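Local coordinates for protein putative oxidoreductase FAD-binding subunit (PDB 4ZOH) that probably serves as the FAD-binding subunit of a molybdopterin-dependent oxidoreductase, holding the flavin that takes part in electron transfer, at residues S57-I62 and G72-H77; K129-S134 and E163-T168. All coordinates share one frame; numbering follows the deposited sequence.

Contact 1. Residues S57-I62 and G72-H77; sequences SNLSYI and GALTTH. With FAD (flavin-adenine dinucleotide), chain H.
The Tyr61 ring lies flat against the backbone of Gly72: Gly72 N sits 3.3 Å above the ring plane, over its centre, and Gly72 CA forms a CH-pi contact 3.5 Å from the ring centroid, 17° off the normal. In the plane of the ring, its edge meets Asn58 C. Tyr61 takes the crowded position between backbone N and carbonyl carbon (chi1 58°), which folds the ring back over the glycine although its CB points away from it. A leucine in place of Tyr61 would probably give up the flat cover on Gly72 and leave Glu163, which accepts from the phenol hydroxyl, without that partner.

Three hydrogen bonds cross between the segments, two backbone to backbone and one to a threonine hydroxyl. Gly72 N gives a 2.8 Å bond to Tyr61 O, and Leu74 N reaches Leu59 O at 2.6 Å. Tyr61 N donates to Thr75 OG1 at 3.1 Å. The same hydroxyl donates to Gly72 O within the type I turn Gly72-Thr75; this bond, Thr75 OG1 to Gly72 O, is modelled very short at 2.5 Å, and its exact length is doubtful. The Ile62 and Thr75 side chains cross at about a right angle, with CD1 of Ile62 3.6 Å from CG2 of Thr75, while Leu59 CB packs on Leu74 CG. A water links Ser60 OG to Thr76 N.

Past the turn, Thr76 N-caps helix 77-81, and His77 NE2 shares a 2.9 Å hydrogen bond with FAD O2'. The arrangement is a beta turn leading from a strand into a capped helix at the ribityl part of the flavin site, within the FAD-binding domain of the molybdopterin dehydrogenase family.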
loop_
_atom_site.group_PDB
_atom_site.type_symbol
_atom_site.label_atom_id
_atom_site.label_comp_id
_atom_site.label_asym_id
_atom_site.label_seq_id
_atom_site.Cartn_x
_atom_site.Cartn_y
_atom_site.Cartn_z
ATOM N N SER B 57 38.320 20.265 3.628
ATOM C CA SER B 57 38.524 20.402 2.212
ATOM C C SER B 57 39.953 20.847 1.823
ATOM O O SER B 57 40.367 20.683 0.674
ATOM C CB SER B 57 37.443 21.286 1.602
ATOM O OG SER B 57 37.594 22.590 2.059
ATOM N N ASN B 58 40.708 21.367 2.781
ATOM C CA ASN B 58 42.083 21.742 2.507
ATOM C C ASN B 58 42.955 20.444 2.433
ATOM O O ASN B 58 44.130 20.537 2.162
ATOM C CB ASN B 58 42.575 22.713 3.588
ATOM C CG ASN B 58 42.593 22.063 4.969
ATOM O OD1 ASN B 58 42.252 20.894 5.113
ATOM N ND2 ASN B 58 42.966 22.815 5.985
ATOM N N LEU B 59 42.385 19.259 2.724
ATOM C CA LEU B 59 43.030 17.973 2.416
ATOM C C LEU B 59 42.771 17.435 0.993
ATOM O O LEU B 59 43.156 16.302 0.659
ATOM C CB LEU B 59 42.678 16.893 3.429
ATOM C CG LEU B 59 43.073 17.228 4.857
ATOM C CD1 LEU B 59 42.783 16.026 5.718
ATOM C CD2 LEU B 59 44.570 17.561 4.888
ATOM N N SER B 60 42.101 18.224 0.172
ATOM C CA SER B 60 41.943 17.831 -1.184
ATOM C C SER B 60 42.605 18.873 -2.087
ATOM O O SER B 60 42.179 20.026 -2.103
ATOM C CB SER B 60 40.458 17.660 -1.489
ATOM O OG SER B 60 40.322 17.553 -2.872
ATOM N N TYR B 61 43.647 18.480 -2.821
ATOM C CA TYR B 61 44.437 19.428 -3.659
ATOM C C TYR B 61 45.535 18.743 -4.477
ATOM O O TYR B 61 46.104 17.778 -4.015
ATOM C CB TYR B 61 45.064 20.501 -2.773
ATOM C CG TYR B 61 45.967 19.944 -1.699
ATOM C CD1 TYR B 61 47.309 19.655 -1.979
ATOM C CD2 TYR B 61 45.515 19.736 -0.384
ATOM C CE1 TYR B 61 48.163 19.122 -0.998
ATOM C CE2 TYR B 61 46.390 19.233 0.619
ATOM C CZ TYR B 61 47.719 18.930 0.277
ATOM O OH TYR B 61 48.629 18.423 1.197
ATOM N N ILE B 62 45.799 19.221 -5.690
ATOM C CA ILE B 62 47.017 18.800 -6.455
ATOM C C ILE B 62 47.941 20.024 -6.522
ATOM O O ILE B 62 47.575 21.008 -7.118
ATOM C CB ILE B 62 46.735 18.322 -7.932
ATOM C CG1 ILE B 62 45.718 17.148 -8.051
ATOM C CG2 ILE B 62 48.035 17.975 -8.646
ATOM C CD1 ILE B 62 45.980 16.035 -7.069
ATOM N N GLY B 72 46.754 16.202 -1.842
ATOM C CA GLY B 72 46.028 16.070 -0.558
ATOM C C GLY B 72 45.447 14.674 -0.414
ATOM O O GLY B 72 44.932 14.129 -1.398
ATOM N N ALA B 73 45.478 14.109 0.799
ATOM C CA ALA B 73 44.910 12.801 1.008
ATOM C C ALA B 73 43.437 12.641 0.604
ATOM O O ALA B 73 43.029 11.535 0.301
ATOM C CB ALA B 73 45.091 12.330 2.446
ATOM N N LEU B 74 42.645 13.702 0.635
ATOM C CA LEU B 74 41.219 13.558 0.375
ATOM C C LEU B 74 40.934 13.746 -1.106
ATOM O O LEU B 74 39.775 13.649 -1.508
ATOM C CB LEU B 74 40.357 14.515 1.209
ATOM C CG LEU B 74 40.076 14.209 2.685
ATOM C CD1 LEU B 74 38.939 15.110 3.116
ATOM C CD2 LEU B 74 39.714 12.778 2.985
ATOM N N THR B 75 41.979 13.937 -1.925
ATOM C CA THR B 75 41.806 14.042 -3.387
ATOM C C THR B 75 41.337 12.733 -3.929
ATOM O O THR B 75 41.869 11.652 -3.571
ATOM C CB THR B 75 43.108 14.482 -4.062
ATOM O OG1 THR B 75 43.729 15.396 -3.180
ATOM C CG2 THR B 75 42.868 15.203 -5.405
ATOM N N THR B 76 40.278 12.827 -4.734
ATOM C CA THR B 76 39.587 11.642 -5.256
ATOM C C THR B 76 40.310 11.108 -6.501
ATOM O O THR B 76 41.027 11.857 -7.224
ATOM C CB THR B 76 38.148 11.974 -5.652
ATOM O OG1 THR B 76 38.167 12.884 -6.748
ATOM C CG2 THR B 76 37.250 12.552 -4.431
ATOM N N HIS B 77 40.038 9.846 -6.800
ATOM C CA HIS B 77 40.521 9.189 -8.022
ATOM C C HIS B 77 40.207 9.987 -9.236
ATOM O O HIS B 77 41.057 10.158 -10.174
ATOM C CB HIS B 77 39.940 7.745 -8.184
ATOM C CG HIS B 77 40.101 6.877 -6.955
ATOM N ND1 HIS B 77 41.196 6.963 -6.121
ATOM C CD2 HIS B 77 39.299 5.932 -6.409
ATOM C CE1 HIS B 77 41.086 6.086 -5.135
ATOM N NE2 HIS B 77 39.934 5.459 -5.272
HETATM P PA FAD H . 37.728 4.653 2.977
HETATM O O1A FAD H . 36.917 3.464 2.585
HETATM O O2A FAD H . 37.103 5.864 3.525
HETATM O O5B FAD H . 38.805 4.227 4.025
HETATM C C5B FAD H . 39.589 3.014 3.810
HETATM C C4B FAD H . 40.602 2.811 5.068
HETATM O O4B FAD H . 41.497 3.975 5.278
HETATM C C3B FAD H . 39.768 2.752 6.342
HETATM O O3B FAD H . 40.332 1.803 7.214
HETATM C C2B FAD H . 39.801 4.187 6.918
HETATM O O2B FAD H . 39.607 4.260 8.336
HETATM C C1B FAD H . 41.196 4.610 6.608
HETATM N N9A FAD H . 41.484 5.952 6.116
HETATM C C8A FAD H . 40.866 6.645 5.162
HETATM N N7A FAD H . 41.525 7.810 4.962
HETATM C C5A FAD H . 42.581 7.829 5.810
HETATM C C6A FAD H . 43.628 8.742 6.055
HETATM N N6A FAD H . 43.667 9.856 5.327
HETATM N N1A FAD H . 44.544 8.470 7.002
HETATM C C2A FAD H . 44.539 7.298 7.689
HETATM N N3A FAD H . 43.554 6.418 7.482
HETATM C C4A FAD H . 42.564 6.650 6.546
HETATM N N1 FAD H . 40.598 0.121 -5.726
HETATM C C2 FAD H . 41.622 -0.124 -6.635
HETATM O O2 FAD H . 42.762 0.171 -6.338
HETATM N N3 FAD H . 41.363 -0.683 -7.850
HETATM C C4 FAD H . 40.102 -1.037 -8.195
HETATM O O4 FAD H . 39.917 -1.496 -9.328
HETATM C C4X FAD H . 39.055 -0.826 -7.272
HETATM N N5 FAD H . 37.770 -1.179 -7.622
HETATM C C5X FAD H . 36.728 -0.981 -6.667
HETATM C C6 FAD H . 35.447 -1.400 -7.009
HETATM C C7 FAD H . 34.386 -1.194 -6.113
HETATM C C7M FAD H . 32.991 -1.679 -6.566
HETATM C C8 FAD H . 34.629 -0.598 -4.859
HETATM C C8M FAD H . 33.516 -0.368 -3.801
HETATM C C9 FAD H . 35.934 -0.220 -4.492
HETATM C C9A FAD H . 36.977 -0.394 -5.407
HETATM N N10 FAD H . 38.302 -0.027 -5.087
HETATM C C10 FAD H . 39.312 -0.248 -6.043
HETATM C "C1'" FAD H . 38.658 0.571 -3.805
HETATM C "C2'" FAD H . 38.516 2.104 -3.847
HETATM O "O2'" FAD H . 39.610 2.629 -4.627
HETATM C "C3'" FAD H . 38.460 2.740 -2.430
HETATM O "O3'" FAD H . 37.993 4.076 -2.635
HETATM C "C4'" FAD H . 39.809 2.792 -1.731
HETATM O "O4'" FAD H . 40.357 1.474 -1.719
HETATM C "C5'" FAD H . 39.697 3.317 -0.283
HETATM O "O5'" FAD H . 39.668 4.765 -0.394
HETATM P P FAD H . 38.505 5.582 0.289
HETATM O O1P FAD H . 38.875 7.028 0.242
HETATM O O2P FAD H . 37.196 5.201 -0.287
HETATM O O3P FAD H . 38.705 5.050 1.763
HETATM O O HOH W 1 39.182 15.465 -4.766
#

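Contact 2. Residues K129-S134 and E163-T168; sequences KVKITS and EIQVPT
Lys131 and Glu163 meet on one face of the sheet through a salt bridge, Lys131 NZ to Glu163 OE1 at 3.1 Å. The ammonium comes from above the carboxylate plane, 35° out of it. From the other face of that plane Gln165 NE2 donates to the same oxygen at 3.0 Å, on its anti side, so two donors grip OE1, while OE2 accepts from Tyr61 OH. With both oxygens engaged, the carboxylate's rotation is fixed, and the donors would probably favour its charged form. A bend at chi3 (-71°) turns the otherwise extended lysine chain to the carboxylate, its CE lying 3.7 Å from Gln165 NE2.

The tight part is the backbone ladder. Lys129 and Gln165 form a hydrogen-bonded pair, in which Lys129 N to Gln165 O and Gln165 N to Lys129 O are both 2.7 Å, and Lys131 N donates to Glu163 O at 2.8 Å. Between them Val130 and Ile164 are a non-hydrogen-bonded pair, their side chains on the face opposite Lys131 and Glu163, against helix 106-112. The looser side is at Lys129: its CB and CD come no nearer than 4.2 Å to Gln165 OE1, and the chain end, partly exposed, leads away from the strand partner.

The strand axes run 4.7 Å apart at 154°, which identifies two neighbouring antiparallel strands at the centre and towards one edge of the five-stranded sheet of the FAD-binding domain.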
loop_
_atom_site.group_PDB
_atom_site.type_symbol
_atom_site.label_atom_id
_atom_site.label_comp_id
_atom_site.label_asym_id
_atom_site.label_seq_id
_atom_site.Cartn_x
_atom_site.Cartn_y
_atom_site.Cartn_z
ATOM N N LYS B 129 56.267 9.592 -1.579
ATOM C CA LYS B 129 56.303 9.692 -0.102
ATOM C C LYS B 129 54.945 10.088 0.516
ATOM O O LYS B 129 54.180 10.854 -0.082
ATOM C CB LYS B 129 57.329 10.750 0.343
ATOM C CG LYS B 129 58.781 10.472 -0.023
ATOM C CD LYS B 129 59.690 11.606 0.503
ATOM C CE LYS B 129 61.132 11.484 0.008
ATOM N NZ LYS B 129 61.636 10.086 0.151
ATOM N N VAL B 130 54.760 9.661 1.769
ATOM C CA VAL B 130 53.515 9.748 2.529
ATOM C C VAL B 130 53.750 10.673 3.724
ATOM O O VAL B 130 54.564 10.362 4.597
ATOM C CB VAL B 130 53.030 8.364 3.014
ATOM C CG1 VAL B 130 51.630 8.456 3.649
ATOM C CG2 VAL B 130 53.044 7.320 1.875
ATOM N N LYS B 131 53.087 11.839 3.725
ATOM C CA LYS B 131 53.104 12.706 4.888
ATOM C C LYS B 131 52.023 12.182 5.833
ATOM O O LYS B 131 50.864 12.044 5.437
ATOM C CB LYS B 131 52.874 14.171 4.505
ATOM C CG LYS B 131 52.838 15.155 5.689
ATOM C CD LYS B 131 52.745 16.590 5.210
ATOM C CE LYS B 131 54.063 17.074 4.569
ATOM N NZ LYS B 131 54.006 18.451 3.966
ATOM N N ILE B 132 52.431 11.871 7.065
ATOM C CA ILE B 132 51.569 11.356 8.124
ATOM C C ILE B 132 51.437 12.421 9.192
ATOM O O ILE B 132 52.452 12.922 9.670
ATOM C CB ILE B 132 52.146 10.064 8.730
ATOM C CG1 ILE B 132 52.331 9.016 7.638
ATOM C CG2 ILE B 132 51.262 9.564 9.866
ATOM C CD1 ILE B 132 53.056 7.747 8.066
ATOM N N THR B 133 50.205 12.785 9.559
ATOM C CA THR B 133 49.997 13.789 10.574
ATOM C C THR B 133 49.439 13.278 11.896
ATOM O O THR B 133 48.595 12.390 11.950
ATOM C CB THR B 133 49.179 14.957 10.034
ATOM O OG1 THR B 133 49.830 15.449 8.867
ATOM C CG2 THR B 133 49.092 16.082 11.044
ATOM N N SER B 134 49.884 13.938 12.951
ATOM C CA SER B 134 49.645 13.604 14.332
ATOM C C SER B 134 49.335 14.925 15.023
ATOM O O SER B 134 49.556 16.004 14.441
ATOM C CB SER B 134 50.959 13.029 14.855
ATOM O OG SER B 134 50.839 12.548 16.156
ATOM N N GLU B 163 48.929 13.713 3.021
ATOM C CA GLU B 163 49.570 14.103 1.734
ATOM C C GLU B 163 50.394 13.012 1.124
ATOM O O GLU B 163 51.058 12.251 1.823
ATOM C CB GLU B 163 50.419 15.352 1.882
ATOM C CG GLU B 163 50.912 15.979 0.595
ATOM C CD GLU B 163 51.734 17.225 0.910
ATOM O OE1 GLU B 163 52.839 17.083 1.464
ATOM O OE2 GLU B 163 51.283 18.350 0.633
ATOM N N ILE B 164 50.301 12.925 -0.192
ATOM C CA ILE B 164 51.155 12.054 -0.966
ATOM C C ILE B 164 52.004 12.977 -1.817
ATOM O O ILE B 164 51.461 13.971 -2.425
ATOM C CB ILE B 164 50.367 11.026 -1.849
ATOM C CG1 ILE B 164 49.655 9.955 -0.999
ATOM C CG2 ILE B 164 51.343 10.221 -2.718
ATOM C CD1 ILE B 164 48.514 10.447 -0.110
ATOM N N GLN B 165 53.323 12.684 -1.803
ATOM C CA GLN B 165 54.353 13.398 -2.662
ATOM C C GLN B 165 55.032 12.490 -3.683
ATOM O O GLN B 165 55.424 11.338 -3.391
ATOM C CB GLN B 165 55.443 13.959 -1.770
ATOM C CG GLN B 165 55.024 15.141 -0.897
ATOM C CD GLN B 165 55.972 15.255 0.271
ATOM O OE1 GLN B 165 57.152 14.907 0.134
ATOM N NE2 GLN B 165 55.471 15.685 1.433
ATOM N N VAL B 166 55.146 12.999 -4.892
ATOM C CA VAL B 166 55.792 12.284 -5.994
ATOM C C VAL B 166 56.637 13.309 -6.785
ATOM O O VAL B 166 56.271 14.492 -6.849
ATOM C CB VAL B 166 54.751 11.604 -6.945
ATOM C CG1 VAL B 166 54.041 10.417 -6.255
ATOM C CG2 VAL B 166 53.778 12.603 -7.569
ATOM N N PRO B 167 57.752 12.862 -7.420
ATOM C CA PRO B 167 58.491 13.757 -8.324
ATOM C C PRO B 167 57.600 14.108 -9.519
ATOM O O PRO B 167 56.598 13.416 -9.781
ATOM C CB PRO B 167 59.681 12.888 -8.780
ATOM C CG PRO B 167 59.819 11.839 -7.711
ATOM C CD PRO B 167 58.396 11.536 -7.300
ATOM N N THR B 168 57.959 15.138 -10.275
ATOM C CA THR B 168 57.117 15.588 -11.387
ATOM C C THR B 168 57.270 14.864 -12.717
ATOM O O THR B 168 56.424 15.028 -13.611
ATOM C CB THR B 168 57.268 17.083 -11.659
ATOM O OG1 THR B 168 58.650 17.386 -11.683
ATOM C CG2 THR B 168 56.636 17.842 -10.559
#

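Contact 1 closes before contact 2 opens along the chain, and their centres lie 12 Å apart within the FAD-binding domain. They share one antiparallel sheet, in the order 62-64, 68-72, 160-167, 129-134, 137-142. Contact 1 sits where the first two strands meet the loops at their ends; contact 2 joins the third and fourth. The direct bridge is Tyr61 OH to Glu163 OE2, 2.7 Å, a probable hydrogen bond, supplemented by packing of Ala73 CB near Glu163 N. Strands 129-134, 160-167 and 68-72 are neighbours in the sheet, and the chain leaves 68-72 through 72-77 to reach FAD at His77, at the start of helix 77-81, just past the turn.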